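Long-range contact in globin II, extracellular (Lumbricus terrestris, PDB 1X9F), which carries haem and, as a globin subunit of the earthworm's giant extracellular haemoglobin (erythrocruorin), probably binds and transports oxygen: residues I74-L79 with D135-G140. Residues are numbered along the deposited sequence; the frame is centred on the assembly and turned at random.
Sequences IAISTL and DHIEDG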
# COMPACT_ATOMS: atom_id res chain seq x y z
N ILE B 74 -40.41 -9.35 6.32
CA ILE B 74 -40.57 -10.75 5.92
C ILE B 74 -41.43 -10.86 4.66
O ILE B 74 -41.07 -11.57 3.71
CB ILE B 74 -41.17 -11.60 7.05
CG1 ILE B 74 -40.20 -11.67 8.24
CG2 ILE B 74 -41.49 -13.02 6.53
CD1 ILE B 74 -40.78 -12.30 9.52
N ALA B 75 -42.54 -10.13 4.66
CA ALA B 75 -43.49 -10.13 3.55
C ALA B 75 -42.84 -9.63 2.27
O ALA B 75 -42.88 -10.32 1.24
CB ALA B 75 -44.72 -9.30 3.90
N ILE B 76 -42.22 -8.45 2.32
CA ILE B 76 -41.57 -7.89 1.14
C ILE B 76 -40.45 -8.81 0.64
O ILE B 76 -40.32 -9.06 -0.56
CB ILE B 76 -41.03 -6.47 1.42
CG1 ILE B 76 -42.19 -5.48 1.59
CG2 ILE B 76 -40.08 -6.01 0.30
CD1 ILE B 76 -41.78 -4.10 2.09
N SER B 77 -39.66 -9.34 1.57
CA SER B 77 -38.52 -10.17 1.20
C SER B 77 -38.94 -11.45 0.48
O SER B 77 -38.14 -12.03 -0.26
CB SER B 77 -37.64 -10.50 2.41
OG SER B 77 -38.26 -11.47 3.25
N THR B 78 -40.17 -11.90 0.70
CA THR B 78 -40.65 -13.13 0.05
C THR B 78 -41.77 -12.90 -0.95
O THR B 78 -42.54 -13.82 -1.24
CB THR B 78 -41.10 -14.20 1.08
OG1 THR B 78 -42.18 -13.68 1.87
CG2 THR B 78 -40.00 -14.48 2.09
N LEU B 79 -41.87 -11.69 -1.49
CA LEU B 79 -42.82 -11.43 -2.57
C LEU B 79 -42.56 -12.38 -3.74
O LEU B 79 -43.48 -12.74 -4.47
CB LEU B 79 -42.75 -9.99 -3.05
CG LEU B 79 -43.44 -8.96 -2.16
CD1 LEU B 79 -43.06 -7.55 -2.59
CD2 LEU B 79 -44.96 -9.13 -2.16
N ASP B 135 -50.61 -3.49 -1.01
CA ASP B 135 -51.97 -4.01 -1.11
C ASP B 135 -52.00 -5.51 -1.02
O ASP B 135 -52.74 -6.08 -0.21
CB ASP B 135 -52.62 -3.60 -2.43
CG ASP B 135 -53.62 -2.48 -2.27
OD1 ASP B 135 -53.62 -1.83 -1.20
OD2 ASP B 135 -54.45 -2.19 -3.15
N HIS B 136 -51.18 -6.14 -1.86
CA HIS B 136 -51.09 -7.59 -1.88
C HIS B 136 -50.76 -8.14 -0.50
O HIS B 136 -51.29 -9.18 -0.11
CB HIS B 136 -50.02 -8.05 -2.87
CG HIS B 136 -49.94 -9.54 -2.98
ND1 HIS B 136 -51.05 -10.32 -3.21
CD2 HIS B 136 -48.89 -10.39 -2.86
CE1 HIS B 136 -50.69 -11.59 -3.23
NE2 HIS B 136 -49.39 -11.66 -3.03
N ILE B 137 -49.89 -7.44 0.22
CA ILE B 137 -49.47 -7.91 1.53
C ILE B 137 -50.59 -7.73 2.55
O ILE B 137 -50.86 -8.64 3.35
CB ILE B 137 -48.15 -7.20 1.96
CG1 ILE B 137 -46.97 -7.78 1.17
CG2 ILE B 137 -47.91 -7.33 3.46
CD1 ILE B 137 -45.75 -6.88 1.10
N GLU B 138 -51.26 -6.58 2.49
CA GLU B 138 -52.37 -6.30 3.39
C GLU B 138 -53.59 -7.19 3.16
O GLU B 138 -54.29 -7.53 4.11
CB GLU B 138 -52.73 -4.81 3.36
CG GLU B 138 -51.66 -3.91 3.98
CD GLU B 138 -52.02 -2.43 3.96
OE1 GLU B 138 -51.70 -1.73 4.94
OE2 GLU B 138 -52.62 -1.97 2.96
N ASP B 139 -53.85 -7.57 1.91
CA ASP B 139 -54.94 -8.51 1.62
C ASP B 139 -54.80 -9.80 2.43
O ASP B 139 -55.79 -10.39 2.84
CB ASP B 139 -55.02 -8.86 0.12
CG ASP B 139 -55.64 -7.75 -0.70
OD1 ASP B 139 -56.36 -6.89 -0.14
OD2 ASP B 139 -55.47 -7.65 -1.94
N GLY B 140 -53.55 -10.24 2.63
CA GLY B 140 -53.27 -11.45 3.39
C GLY B 140 -53.37 -11.28 4.90
O GLY B 140 -53.51 -12.27 5.62
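I137 reaches from helix 127-142 to the last turn of helix 59-77 and the residues just after it, meeting A75, I76 and, past the helix end, L79. Its chi1 of -75° puts CG1 anti to the carbonyl carbon and CG2 anti to the backbone N; both branches face A75, and the extended CG1-CD1 arm goes on to I76 and L79. The methyl of A75 sits against both branches, its CB 3.8 Å from I137 CG2 and 3.8 Å from I137 CD1; consistent with the small A75, the CA atoms of A75 and I137 are 6.7 Å apart. I76 and L79 each run at about a right angle to I137: I76 CG1 lies 3.9 Å from I137 CD1, and L79 CD2 lies 4.0 Å from I137 CD1. L79 CD2 also faces the edge of the H136 ring, near its plane, 4.2 Å from H136 CD2. No hydrogen bond links the segments. Cut back to an alanine, I137 would lose both branches and would probably leave a gap beside A75, with I76 CG1 and L79 CD2 lacking their shared partner. At the end of helix 59-77, S77 OG and T78 OG1 both bond to I74 O, from opposite faces of its carbonyl plane, at 2.8 Å for S77 OG. Within the globin fold the contact joins the E helix (59-77) to the H helix (127-142) close to the haem, which E138 touches. Helix 82-96 flanks it through L85, which touches A75, T78 and H136; helix 6-20 packs on I76 through V12 and W16, and helix 103-121 lies against E138.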